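Local coordinates for protein particle-associated lyase (Acinetobacter bacteriophage AP22, PDB 4Y9V) that probably degrades the capsular polysaccharide of Acinetobacter baumannii as a trimeric phage tailspike lyase, and binds capsular saccharide in a glycan pocket, at residues 334-339 and 360-365; 353-358 and 386-391; 321-326 and 346-351; 374-379 and 403-408; 419-424 and 435-440. One frame throughout, in Å; residues are numbered along the deposited sequence. Where two conformers were deposited one is given.

Interaction 1 of 5, residues 334-339 and 360-365; sequences ADMHGN and NEYSNC. With 49S (2-acetamido-2-deoxy-beta-D-mannopyranuronic acid), chain B.
Met336 and Ala334 pack against Asn360 and Tyr362 in a buried, largely apolar contact between the loop that carries His337 of the glycan pocket and strand 360-363 of the pectin lyase-like parallel beta-helix. The touching parts of the backbone run almost oppositely and stay well apart, Met336 CA lying 8.7 Å from Asn360 CA, so side chains bridge the gap. Met336 is extended beyond CG and slides past Asn360 in the opposite direction, which brings SD to 3.5 Å from Asn360 CG. Its CE goes further, to 3.9 Å from Tyr362 CE1, approaching that ring obliquely, and also meets Glu361 O. Ala334 CB touches the same ring at another place: it lies in the ring plane, at the edge, 3.9 Å from Tyr362 CE2. The polar ends look elsewhere, Tyr362 OH to Thr354 O and Asn360 OD1 to Thr343 N.

Behind Met336 the loop turns to the saccharide. Asp335 OD2, used on its syn side, accepts from His337 ND1 at 2.7 Å, and the carboxylate oxygen lies near the imidazole plane, 13° out. Asp335 OD1 is tied to Thr354 OG1. The other ring nitrogen, His337 NE2, is hydrogen-bonded to O1 of the 2-acetamido-2-deoxy-mannuronic acid 49S at 2.9 Å, again at the ring edge, while the acetamido group covers one face, C7 lying 3.2 Å from His337 CD2. Asp335 OD2 and 49S O1, both in or near the ring plane, restrain the turn of the imidazole and orient it for the sugar.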
# COMPACT_ATOMS: atom_id res chain seq x y z
N ALA A 334 -4.63 5.79 -17.33
CA ALA A 334 -3.80 4.63 -16.98
C ALA A 334 -4.18 3.46 -17.88
O ALA A 334 -5.36 3.17 -18.09
CB ALA A 334 -4.03 4.24 -15.52
N ASP A 335 -3.17 2.76 -18.38
CA ASP A 335 -3.39 1.65 -19.27
C ASP A 335 -2.53 0.45 -18.94
O ASP A 335 -1.37 0.56 -18.49
CB ASP A 335 -3.13 2.08 -20.73
CG ASP A 335 -2.96 0.91 -21.71
OD1 ASP A 335 -4.01 0.39 -22.14
OD2 ASP A 335 -1.78 0.56 -21.98
N MET A 336 -3.08 -0.72 -19.28
CA MET A 336 -2.35 -1.96 -19.41
C MET A 336 -2.90 -2.68 -20.64
O MET A 336 -4.09 -3.04 -20.66
CB MET A 336 -2.49 -2.89 -18.19
CG MET A 336 -2.18 -2.23 -16.87
SD MET A 336 -2.39 -3.45 -15.55
CE MET A 336 -2.44 -2.40 -14.11
N HIS A 337 -2.06 -2.91 -21.65
CA HIS A 337 -2.43 -3.71 -22.80
C HIS A 337 -2.45 -5.21 -22.46
O HIS A 337 -1.98 -5.65 -21.40
CB HIS A 337 -1.45 -3.46 -23.97
CG HIS A 337 -1.65 -2.19 -24.71
ND1 HIS A 337 -1.57 -0.92 -24.21
CD2 HIS A 337 -1.91 -2.04 -26.02
CE1 HIS A 337 -1.78 -0.05 -25.19
NE2 HIS A 337 -1.97 -0.71 -26.30
N GLY A 338 -2.93 -6.02 -23.40
CA GLY A 338 -3.03 -7.46 -23.23
C GLY A 338 -1.73 -8.25 -23.21
O GLY A 338 -1.78 -9.45 -23.00
N ASN A 339 -0.58 -7.60 -23.37
CA ASN A 339 0.70 -8.24 -23.11
C ASN A 339 1.30 -7.83 -21.77
O ASN A 339 2.51 -7.98 -21.62
CB ASN A 339 1.70 -7.97 -24.23
CG ASN A 339 2.17 -6.51 -24.18
OD1 ASN A 339 1.40 -5.64 -23.81
ND2 ASN A 339 3.40 -6.28 -24.61
N ASN A 360 -2.96 -8.50 -12.43
CA ASN A 360 -2.77 -7.06 -12.39
C ASN A 360 -3.66 -6.46 -11.30
O ASN A 360 -4.62 -7.09 -10.86
CB ASN A 360 -3.09 -6.42 -13.74
CG ASN A 360 -2.11 -6.83 -14.82
OD1 ASN A 360 -0.91 -6.98 -14.57
ND2 ASN A 360 -2.61 -7.01 -16.04
N GLU A 361 -3.35 -5.22 -10.92
CA GLU A 361 -4.09 -4.56 -9.83
C GLU A 361 -4.18 -3.07 -10.04
O GLU A 361 -3.22 -2.42 -10.47
CB GLU A 361 -3.38 -4.86 -8.49
CG GLU A 361 -4.04 -4.27 -7.26
CD GLU A 361 -3.50 -4.82 -5.94
OE1 GLU A 361 -2.31 -5.22 -5.92
OE2 GLU A 361 -4.25 -4.82 -4.95
N TYR A 362 -5.35 -2.52 -9.70
CA TYR A 362 -5.50 -1.11 -9.35
C TYR A 362 -5.87 -1.08 -7.86
O TYR A 362 -6.86 -1.71 -7.48
CB TYR A 362 -6.59 -0.37 -10.14
CG TYR A 362 -6.24 -0.15 -11.60
CD1 TYR A 362 -6.40 -1.15 -12.55
CD2 TYR A 362 -5.73 1.07 -12.02
CE1 TYR A 362 -6.07 -0.93 -13.88
CE2 TYR A 362 -5.40 1.29 -13.35
CZ TYR A 362 -5.55 0.27 -14.29
OH TYR A 362 -5.21 0.55 -15.58
N SER A 363 -5.08 -0.38 -7.05
CA SER A 363 -5.34 -0.31 -5.61
C SER A 363 -5.27 1.14 -5.16
O SER A 363 -4.42 1.91 -5.61
CB SER A 363 -4.34 -1.16 -4.83
OG SER A 363 -3.00 -0.84 -5.15
N ASN A 364 -6.17 1.49 -4.24
CA ASN A 364 -6.13 2.82 -3.63
C ASN A 364 -6.19 3.94 -4.68
O ASN A 364 -5.64 5.03 -4.42
CB ASN A 364 -4.90 2.99 -2.73
CG ASN A 364 -4.87 1.91 -1.67
OD1 ASN A 364 -5.80 1.79 -0.89
ND2 ASN A 364 -3.80 1.12 -1.70
N CYS A 365 -6.83 3.69 -5.79
CA CYS A 365 -6.90 4.65 -6.88
C CYS A 365 -8.24 5.39 -6.89
O CYS A 365 -9.25 4.84 -6.49
CB CYS A 365 -6.75 3.97 -8.25
SG CYS A 365 -5.08 3.33 -8.60
C8 49S B . 0.79 -3.33 -27.29
C7 49S B . 0.85 -1.86 -27.66
O7 49S B . 1.29 -1.01 -26.86
N2 49S B . 0.41 -1.54 -28.89
C2 49S B . 0.33 -0.18 -29.38
C3 49S B . 1.42 0.14 -30.41
O3 49S B . 2.72 -0.05 -29.84
C1 49S B . -1.02 0.05 -30.03
O1 49S B . -2.08 -0.27 -29.17
O5 49S B . -1.16 -0.83 -31.15
C5 49S B . -0.23 -0.48 -32.19
C6 49S B . -0.51 -1.37 -33.39
O6A 49S B . -0.72 -2.59 -33.19
O6B 49S B . -0.50 -0.81 -34.51
C4 49S B . 1.21 -0.65 -31.70
O4 49S B . 1.97 -0.14 -32.79

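Interaction 2 of 5, residues 353-358 and 386-391; sequences ATFGAG and FKLTNN
Gly358 and Phe386 mark the closest CA approach, 5.7 Å between the two CA atoms, where an irregular loop, 353-358, curls around the side chain of Phe386 on strand 386-389. The loop bends through two glycines: Gly356 has a positive phi of 68°, and Gly358 takes a phi of 143°, a backbone shape that glycine accepts. That bend brings Gly358 CA over a face of the Phe386 ring, 3.9 Å from its centroid, a CH-pi contact. Around the rim of the same ring lie loop carbonyls, Phe355 O 3.4 Å from Phe386 CE2 and Gly356 O close to the ring plane.

This is the interior of a right-handed parallel beta-helix, the fold of the pectin lyase-like family, and here Phe355 from the loop and Phe386 from the strand pack together in the core. Phe386 turns an edge to the face of Phe355 in a T-shaped pair, centroids 5.2 Å apart and planes at 72°. Phe386 CB adds a second CH-pi contact over the Phe355 ring. The far end of Phe355 meets Lys387 O at the ring edge, with CZ to O 3.3 Å. Leu388 CD2 comes to 3.6 Å from Phe355 CE1 at a slant to the ring. Phe355 also makes an edge-to-face pair with Tyr362 and packs on Val376 and Ile378, while Lys387 NZ leaves the core for Asn390 OD1 of a neighbouring subunit.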
# COMPACT_ATOMS: atom_id res chain seq x y z
N ALA A 353 -9.85 2.96 -17.05
CA ALA A 353 -8.72 2.07 -16.75
C ALA A 353 -8.84 0.83 -17.63
O ALA A 353 -9.92 0.26 -17.73
CB ALA A 353 -8.74 1.66 -15.28
N THR A 354 -7.72 0.39 -18.20
CA THR A 354 -7.63 -0.88 -18.90
C THR A 354 -6.78 -1.85 -18.08
O THR A 354 -5.83 -1.45 -17.39
CB THR A 354 -7.08 -0.70 -20.32
OG1 THR A 354 -5.83 -0.07 -20.19
CG2 THR A 354 -8.03 0.08 -21.22
N PHE A 355 -7.12 -3.13 -18.13
CA PHE A 355 -6.64 -4.07 -17.09
C PHE A 355 -5.66 -5.14 -17.55
O PHE A 355 -5.27 -5.98 -16.75
CB PHE A 355 -7.83 -4.72 -16.37
CG PHE A 355 -7.76 -4.76 -14.88
CD1 PHE A 355 -8.94 -4.91 -14.16
CD2 PHE A 355 -6.56 -4.71 -14.16
CE1 PHE A 355 -8.93 -5.00 -12.77
CE2 PHE A 355 -6.55 -4.78 -12.79
CZ PHE A 355 -7.73 -4.94 -12.08
N GLY A 356 -5.26 -5.12 -18.83
CA GLY A 356 -4.21 -6.00 -19.28
C GLY A 356 -4.58 -7.47 -19.28
O GLY A 356 -5.73 -7.88 -19.35
N ALA A 357 -3.53 -8.31 -19.25
CA ALA A 357 -3.68 -9.73 -19.45
C ALA A 357 -4.22 -10.47 -18.22
O ALA A 357 -4.96 -11.45 -18.37
CB ALA A 357 -2.33 -10.35 -19.80
N GLY A 358 -3.81 -10.02 -17.03
CA GLY A 358 -4.14 -10.67 -15.77
C GLY A 358 -2.98 -10.60 -14.79
O GLY A 358 -1.87 -10.17 -15.10
N PHE A 386 -7.54 -10.23 -11.44
CA PHE A 386 -7.74 -8.81 -11.72
C PHE A 386 -8.20 -8.18 -10.39
O PHE A 386 -9.36 -8.35 -10.01
CB PHE A 386 -8.75 -8.63 -12.82
CG PHE A 386 -8.27 -9.15 -14.15
CD1 PHE A 386 -8.48 -10.49 -14.53
CD2 PHE A 386 -7.62 -8.33 -15.05
CE1 PHE A 386 -8.04 -10.92 -15.75
CE2 PHE A 386 -7.18 -8.77 -16.28
CZ PHE A 386 -7.40 -10.07 -16.65
N LYS A 387 -7.27 -7.56 -9.69
CA LYS A 387 -7.49 -7.12 -8.32
C LYS A 387 -7.82 -5.63 -8.28
O LYS A 387 -7.08 -4.81 -8.83
CB LYS A 387 -6.24 -7.36 -7.46
CG LYS A 387 -5.85 -8.81 -7.29
CD LYS A 387 -4.53 -9.05 -6.59
CE LYS A 387 -4.58 -8.74 -5.17
NZ LYS A 387 -3.53 -9.20 -4.22
N LEU A 388 -8.92 -5.30 -7.63
CA LEU A 388 -9.38 -3.93 -7.47
C LEU A 388 -9.53 -3.68 -5.97
O LEU A 388 -10.55 -4.01 -5.38
CB LEU A 388 -10.69 -3.73 -8.20
CG LEU A 388 -10.59 -3.78 -9.73
CD1 LEU A 388 -11.96 -3.80 -10.35
CD2 LEU A 388 -9.77 -2.60 -10.26
N THR A 389 -8.49 -3.11 -5.36
CA THR A 389 -8.35 -3.12 -3.92
C THR A 389 -8.51 -1.71 -3.38
O THR A 389 -7.64 -0.85 -3.59
CB THR A 389 -7.01 -3.72 -3.52
OG1 THR A 389 -6.84 -4.93 -4.25
CG2 THR A 389 -6.96 -3.98 -2.02
N ASN A 390 -9.61 -1.44 -2.67
CA ASN A 390 -9.75 -0.17 -1.96
C ASN A 390 -9.71 1.04 -2.88
O ASN A 390 -9.20 2.10 -2.47
CB ASN A 390 -8.79 -0.07 -0.80
CG ASN A 390 -9.46 0.53 0.40
OD1 ASN A 390 -10.54 1.09 0.33
ND2 ASN A 390 -8.79 0.44 1.52
N ASN A 391 -10.28 0.94 -4.08
CA ASN A 391 -10.38 2.10 -4.95
C ASN A 391 -11.63 2.93 -4.62
O ASN A 391 -12.59 2.42 -4.03
CB ASN A 391 -10.45 1.67 -6.42
CG ASN A 391 -9.23 0.89 -6.84
OD1 ASN A 391 -8.08 1.29 -6.62
ND2 ASN A 391 -9.47 -0.27 -7.46

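Interaction 3 of 5, residues 321-326 and 346-351; sequences SGAILH and DHCTTN
Ala323 and Thr349 begin the central backbone pairing: Thr349 N donates to Ala323 O and Leu325 N to Thr349 O, each at 2.9 Å. Strands 323-326 and 349-351 are parallel, their axes 4.9 Å apart and 9° from alignment. Where both chains turn a corner, Gly322 N reaches Asp346 O at 3.2 Å and the pattern changes, for Ala323 N donates to a sulfur, Cys348 SG, at 3.6 Å. A positive phi lets Gly322 take the turn. Such parallel pairing on both sides of a shared corner is what stacked coils of a parallel beta-helix show.

CA-H...O contacts reinforce the pairing, among them Thr350 CA to Leu325 O at 3.2 Å.

One polar side-chain pair closes the far end. His326 ND1 donates to Asn351 OD1 at 2.9 Å, nearly in the imidazole plane but tilted 27° from the carbonyl plane of the amide. Asn351 CG sits between its backbone N and carbonyl carbon (chi1 58°), which places OD1 at the ring edge, while ND2 is held by Ser327 OG.

Apolar contact is modest, Ala323 CB lying 3.9 Å from Cys348 SG. Ile324 and Thr349 lie alongside, pointing the same way, with Ile324 CD1 3.7 Å from Thr349 CB. On this face Ile324 also packs on Asn287 of a neighbouring subunit.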
# COMPACT_ATOMS: atom_id res chain seq x y z
N SER A 321 2.99 4.48 -8.78
CA SER A 321 2.52 4.95 -7.51
C SER A 321 2.37 6.45 -7.48
O SER A 321 3.26 7.21 -7.89
CB SER A 321 3.50 4.55 -6.41
OG SER A 321 3.14 5.07 -5.16
N GLY A 322 1.29 7.01 -6.98
CA GLY A 322 1.20 8.44 -6.78
C GLY A 322 1.17 9.25 -8.06
O GLY A 322 1.64 10.39 -8.10
N ALA A 323 0.63 8.67 -9.11
CA ALA A 323 0.60 9.32 -10.42
C ALA A 323 -0.81 9.76 -10.77
O ALA A 323 -1.79 9.03 -10.52
CB ALA A 323 1.15 8.39 -11.48
N ILE A 324 -0.91 10.92 -11.40
CA ILE A 324 -2.17 11.49 -11.88
C ILE A 324 -2.13 11.44 -13.40
O ILE A 324 -1.29 12.09 -14.02
CB ILE A 324 -2.40 12.90 -11.32
CG1 ILE A 324 -2.13 13.05 -9.82
CG2 ILE A 324 -3.76 13.37 -11.72
CD1 ILE A 324 -2.97 12.22 -8.88
N LEU A 325 -3.00 10.61 -14.00
CA LEU A 325 -2.86 10.17 -15.38
C LEU A 325 -4.17 10.38 -16.12
O LEU A 325 -5.18 9.74 -15.80
CB LEU A 325 -2.51 8.67 -15.38
CG LEU A 325 -1.20 8.31 -14.65
CD1 LEU A 325 -1.00 6.82 -14.66
CD2 LEU A 325 0.01 9.03 -15.28
N HIS A 326 -4.15 11.24 -17.16
CA HIS A 326 -5.38 11.57 -17.85
C HIS A 326 -5.24 11.58 -19.36
O HIS A 326 -4.23 11.99 -19.93
CB HIS A 326 -5.94 12.94 -17.38
CG HIS A 326 -6.44 12.86 -15.96
ND1 HIS A 326 -7.50 12.03 -15.62
CD2 HIS A 326 -6.10 13.43 -14.80
CE1 HIS A 326 -7.72 12.16 -14.31
NE2 HIS A 326 -6.89 13.00 -13.78
N ASP A 346 -1.07 2.04 -8.02
CA ASP A 346 -1.41 2.19 -6.59
C ASP A 346 -1.43 3.65 -6.25
O ASP A 346 -0.50 4.41 -6.57
CB ASP A 346 -0.37 1.46 -5.75
CG ASP A 346 -0.71 1.41 -4.26
OD1 ASP A 346 -1.87 1.24 -3.90
OD2 ASP A 346 0.22 1.41 -3.44
N HIS A 347 -2.51 4.12 -5.58
CA HIS A 347 -2.57 5.54 -5.17
C HIS A 347 -2.43 6.46 -6.37
O HIS A 347 -1.81 7.53 -6.29
CB HIS A 347 -1.57 5.85 -4.04
CG HIS A 347 -2.07 5.37 -2.68
ND1 HIS A 347 -1.73 4.30 -1.95
CD2 HIS A 347 -3.05 6.00 -1.98
CE1 HIS A 347 -2.47 4.30 -0.79
NE2 HIS A 347 -3.27 5.32 -0.83
N CYS A 348 -3.05 6.09 -7.49
CA CYS A 348 -3.08 6.88 -8.71
C CYS A 348 -4.49 7.40 -8.96
O CYS A 348 -5.47 6.89 -8.41
CB CYS A 348 -2.62 6.07 -9.91
SG CYS A 348 -0.89 5.53 -9.85
N THR A 349 -4.58 8.39 -9.83
CA THR A 349 -5.84 8.92 -10.31
C THR A 349 -5.86 8.75 -11.83
O THR A 349 -4.86 9.05 -12.50
CB THR A 349 -5.99 10.39 -9.93
OG1 THR A 349 -6.07 10.45 -8.50
CG2 THR A 349 -7.26 11.01 -10.51
N THR A 350 -7.01 8.30 -12.36
CA THR A 350 -7.17 8.13 -13.80
C THR A 350 -8.62 8.33 -14.15
O THR A 350 -9.53 8.02 -13.37
CB THR A 350 -6.68 6.73 -14.24
OG1 THR A 350 -6.88 6.58 -15.65
CG2 THR A 350 -7.29 5.59 -13.47
N ASN A 351 -8.86 8.81 -15.37
CA ASN A 351 -10.17 8.64 -16.02
C ASN A 351 -10.12 7.31 -16.78
O ASN A 351 -9.29 7.16 -17.69
CB ASN A 351 -10.54 9.79 -16.94
CG ASN A 351 -9.56 10.07 -18.07
OD1 ASN A 351 -8.40 10.40 -17.80
ND2 ASN A 351 -10.01 9.96 -19.29

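Interaction 4 of 5, residues 374-379 and 403-408; sequences GCVLIA and SLVHGI
Leu404 O takes two backbone donors, Cys375 N at 2.9 Å and Val376 N at 3.0 Å, the first tilted from the carbonyl plane and the second nearly in line with the C=O. From there the bonds alternate between the strands: His406 N to Val376 O, Ile378 N to His406 O at 2.9 Å in a nearly straight bond (170° at the hydrogen), and Ile408 N to Ile378 O. One ordered water lies 2.8 Å from both Val376 O and Ser403 O, and another donates to Ala379 O and Ile408 O, bridging the strands beyond the last direct bond.

Within 403-408, Ser403 N donates to His406 ND1 at 2.9 Å close to the imidazole plane, which fixes the rotation of that ring; the ring also meets Trp402 edge-to-face.

Packing is lighter. Leu404 points its CB away from the other strand, yet CG anti to the backbone N (chi1 -174°) brings CD1 back to 3.6 Å from Cys375 SG. Gly407, without a side chain, lets Ile378 CB settle 3.8 Å from its CA. Gly374 likewise leaves room for Ser403 O. Inward, Ile378 rests on Phe386 and Val405 on Leu388. The strands run 17° apart; their parallel, in-register pairing is typical of successive coils in a parallel beta-helix.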
# COMPACT_ATOMS: atom_id res chain seq x y z
N GLY A 374 -18.79 3.05 -17.49
CA GLY A 374 -17.88 2.11 -16.84
C GLY A 374 -16.58 2.79 -16.40
O GLY A 374 -16.13 3.79 -16.94
N CYS A 375 -15.95 2.17 -15.36
CA CYS A 375 -14.67 2.61 -14.85
C CYS A 375 -13.48 1.76 -15.25
O CYS A 375 -12.38 2.30 -15.43
CB CYS A 375 -14.71 2.67 -13.32
SG CYS A 375 -15.69 4.07 -12.66
N VAL A 376 -13.64 0.43 -15.31
CA VAL A 376 -12.54 -0.48 -15.52
C VAL A 376 -12.93 -1.48 -16.61
O VAL A 376 -14.01 -2.09 -16.52
CB VAL A 376 -12.20 -1.26 -14.21
CG1 VAL A 376 -11.05 -2.23 -14.44
CG2 VAL A 376 -11.86 -0.30 -13.08
N LEU A 377 -12.07 -1.63 -17.60
CA LEU A 377 -12.31 -2.50 -18.75
C LEU A 377 -11.28 -3.62 -18.80
O LEU A 377 -10.07 -3.37 -18.75
CB LEU A 377 -12.21 -1.69 -20.03
CG LEU A 377 -12.51 -2.47 -21.33
CD1 LEU A 377 -13.95 -2.90 -21.40
CD2 LEU A 377 -12.13 -1.59 -22.51
N ILE A 378 -11.77 -4.85 -18.96
CA ILE A 378 -10.96 -6.04 -19.21
C ILE A 378 -11.29 -6.48 -20.65
O ILE A 378 -12.27 -7.14 -20.89
CB ILE A 378 -11.26 -7.14 -18.19
CG1 ILE A 378 -11.08 -6.70 -16.77
CG2 ILE A 378 -10.41 -8.37 -18.49
CD1 ILE A 378 -11.61 -7.66 -15.72
N ALA A 379 -10.50 -6.02 -21.62
CA ALA A 379 -10.79 -6.24 -23.03
C ALA A 379 -9.80 -7.14 -23.74
O ALA A 379 -10.13 -7.57 -24.86
CB ALA A 379 -10.71 -4.91 -23.78
N SER A 403 -20.87 -2.12 -17.17
CA SER A 403 -20.85 -2.13 -15.72
C SER A 403 -19.62 -1.38 -15.19
O SER A 403 -18.72 -0.99 -15.93
CB SER A 403 -20.84 -3.56 -15.23
OG SER A 403 -22.09 -4.20 -15.41
N LEU A 404 -19.60 -1.18 -13.87
CA LEU A 404 -18.47 -0.50 -13.25
C LEU A 404 -17.13 -1.14 -13.70
O LEU A 404 -16.19 -0.43 -14.07
CB LEU A 404 -18.60 -0.54 -11.73
CG LEU A 404 -17.53 0.29 -10.99
CD1 LEU A 404 -17.86 1.74 -11.04
CD2 LEU A 404 -17.40 -0.21 -9.54
N VAL A 405 -17.10 -2.45 -13.60
CA VAL A 405 -15.98 -3.31 -13.98
C VAL A 405 -16.57 -4.29 -14.99
O VAL A 405 -17.50 -5.00 -14.67
CB VAL A 405 -15.44 -4.06 -12.75
CG1 VAL A 405 -14.27 -4.94 -13.17
CG2 VAL A 405 -15.08 -3.11 -11.62
N HIS A 406 -16.02 -4.29 -16.23
CA HIS A 406 -16.64 -5.05 -17.29
C HIS A 406 -15.57 -5.77 -18.09
O HIS A 406 -14.58 -5.15 -18.47
CB HIS A 406 -17.47 -4.11 -18.20
CG HIS A 406 -18.58 -4.77 -18.94
ND1 HIS A 406 -19.88 -4.44 -18.67
CD2 HIS A 406 -18.57 -5.74 -19.89
CE1 HIS A 406 -20.62 -5.19 -19.45
NE2 HIS A 406 -19.87 -5.97 -20.22
N GLY A 407 -15.81 -7.04 -18.33
CA GLY A 407 -14.91 -7.82 -19.17
C GLY A 407 -15.66 -8.50 -20.29
O GLY A 407 -16.79 -8.96 -20.10
N ILE A 408 -15.00 -8.58 -21.44
CA ILE A 408 -15.52 -9.28 -22.60
C ILE A 408 -14.47 -10.29 -23.04
O ILE A 408 -13.34 -9.96 -23.33
CB ILE A 408 -15.80 -8.32 -23.78
CG1 ILE A 408 -16.74 -7.18 -23.36
CG2 ILE A 408 -16.28 -9.11 -24.97
CD1 ILE A 408 -18.15 -7.58 -23.07
O HOH W 1 -16.36 -0.82 -17.42
O HOH W 2 -12.78 -7.82 -25.10

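Interaction 5 of 5, residues 419-424 and 435-440; sequences VKLDGG and GIVTIR
Val419 faces Val437 and Ile439 across the interior of the parallel beta-helix, where strand 417-422 of one wall looks toward strand 435-441 of another. The backbones stay far apart, with Val419 CA and Val437 CA, the nearest pair, separated by 8.1 Å, and the meeting is wholly apolar.

The CB of Val419 points across this gap and already lies 4.4 Å from Val437 CG1. From it the two branches diverge. CG1, anti to the backbone N (chi1 177°), meets Val437 CG1 at 4.2 Å, the two valines reaching toward each other tip to tip. CG2 is set beside the backbone N and turns toward Ile439, whose side chain slides past in the opposite direction; in the conformer given, Ile439 CD1 ends 4.0 Å from Val419 CG2.

Two residues on, Leu421 sends its side chain the same way, while Lys420 between them points away from 435-440, as strand alternation requires. Val437 thus presents one methyl to each, CG1 to Val419 and CG2 to Leu421, and it packs besides on Val455 and Ile457. Ile436 continues the layer to Leu404 and Trp471. In the given conformer of Leu421, CD1 sits 4.0 Å from Ile436 CG2, the side chains crossing at about a right angle.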
# COMPACT_ATOMS: atom_id res chain seq x y z
N VAL A 419 -11.91 -11.99 -10.96
CA VAL A 419 -12.01 -10.57 -10.59
C VAL A 419 -12.17 -10.50 -9.07
O VAL A 419 -13.13 -11.12 -8.57
CB VAL A 419 -13.19 -9.87 -11.28
CG1 VAL A 419 -13.29 -8.42 -10.80
CG2 VAL A 419 -13.06 -9.94 -12.78
N LYS A 420 -11.30 -9.76 -8.42
CA LYS A 420 -11.28 -9.68 -6.95
C LYS A 420 -11.39 -8.21 -6.54
O LYS A 420 -10.41 -7.49 -6.56
CB LYS A 420 -10.02 -10.31 -6.36
CG LYS A 420 -10.10 -10.64 -4.88
CD LYS A 420 -8.97 -11.56 -4.37
CE LYS A 420 -9.21 -12.01 -2.96
NZ LYS A 420 -8.10 -12.92 -2.54
N LEU A 421 -12.62 -7.78 -6.19
CA LEU A 421 -12.92 -6.39 -5.81
C LEU A 421 -13.07 -6.41 -4.29
O LEU A 421 -14.02 -6.98 -3.78
CB LEU A 421 -14.16 -5.91 -6.55
CG LEU A 421 -14.41 -4.40 -6.52
CD1 LEU A 421 -15.56 -4.08 -7.50
CD2 LEU A 421 -14.75 -3.85 -5.14
N ASP A 422 -12.08 -5.84 -3.62
CA ASP A 422 -11.90 -5.94 -2.17
C ASP A 422 -11.89 -4.54 -1.59
O ASP A 422 -10.89 -3.83 -1.71
CB ASP A 422 -10.62 -6.69 -1.88
CG ASP A 422 -10.27 -6.89 -0.46
OD1 ASP A 422 -11.11 -6.67 0.42
OD2 ASP A 422 -9.07 -7.29 -0.21
N GLY A 423 -13.00 -4.13 -0.99
CA GLY A 423 -13.12 -2.85 -0.39
C GLY A 423 -13.28 -1.71 -1.41
O GLY A 423 -13.29 -1.90 -2.60
N GLY A 424 -13.40 -0.51 -0.86
CA GLY A 424 -13.47 0.71 -1.61
C GLY A 424 -14.84 1.37 -1.51
O GLY A 424 -15.69 1.00 -0.68
N GLY A 435 -24.80 -2.48 -13.13
CA GLY A 435 -24.04 -3.59 -12.61
C GLY A 435 -22.68 -3.12 -12.08
O GLY A 435 -22.10 -2.18 -12.58
N ILE A 436 -22.18 -3.87 -11.07
CA ILE A 436 -20.83 -3.62 -10.55
C ILE A 436 -19.80 -4.42 -11.32
O ILE A 436 -18.92 -3.83 -11.94
CB ILE A 436 -20.76 -3.81 -9.02
CG1 ILE A 436 -21.79 -2.93 -8.29
CG2 ILE A 436 -19.35 -3.53 -8.53
CD1 ILE A 436 -21.76 -1.46 -8.67
N VAL A 437 -19.87 -5.76 -11.28
CA VAL A 437 -18.97 -6.61 -12.08
C VAL A 437 -19.80 -7.42 -13.04
O VAL A 437 -20.69 -8.16 -12.63
CB VAL A 437 -18.12 -7.56 -11.20
CG1 VAL A 437 -17.25 -8.45 -12.07
CG2 VAL A 437 -17.27 -6.80 -10.20
N THR A 438 -19.49 -7.28 -14.33
CA THR A 438 -20.09 -8.11 -15.37
C THR A 438 -18.97 -8.67 -16.27
O THR A 438 -18.14 -7.90 -16.74
CB THR A 438 -21.07 -7.33 -16.24
OG1 THR A 438 -22.12 -6.85 -15.40
CG2 THR A 438 -21.65 -8.17 -17.37
N ILE A 439 -18.98 -9.97 -16.48
CA ILE A 439 -18.12 -10.64 -17.46
C ILE A 439 -19.07 -11.30 -18.49
O ILE A 439 -19.95 -12.07 -18.08
CB ILE A 439 -17.22 -11.69 -16.83
CG1 ILE A 439 -16.36 -11.12 -15.67
CG2 ILE A 439 -16.39 -12.39 -17.92
CD1 ILE A 439 -15.30 -10.12 -16.14
N ARG A 440 -18.86 -11.01 -19.78
CA ARG A 440 -19.59 -11.66 -20.83
C ARG A 440 -18.64 -12.36 -21.79
O ARG A 440 -17.56 -11.84 -22.09
CB ARG A 440 -20.44 -10.70 -21.66
CG ARG A 440 -21.47 -9.89 -20.86
CD ARG A 440 -22.56 -10.69 -20.23
NE ARG A 440 -23.47 -11.39 -21.16
CZ ARG A 440 -24.56 -10.83 -21.67
NH1 ARG A 440 -24.85 -9.56 -21.50
NH2 ARG A 440 -25.39 -11.61 -22.39

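In the fold
All five contacts lie in the pectin lyase-like beta-helix. Segment order along the chain is interleaved: interaction 1 crosses both interaction 3 and interaction 2, interaction 2 crosses interaction 4, and interaction 5 comes last. Interactions 3 and 5 are the most distant, about 20 Å between centres, whereas interactions 1 and 2 lie about 5 Å apart and share neighbouring strands 360-363 and 384-389. Interactions 3 and 4 pair adjacent strands; interactions 1, 2 and 5 fill the space between walls and loops. Interactions 4 and 5 meet through neighbouring strands 405-409 and 435-441. The loop bearing His337 thus packs directly on the contacts of interactions 2 and 3, with 4 and 5 further along the helix.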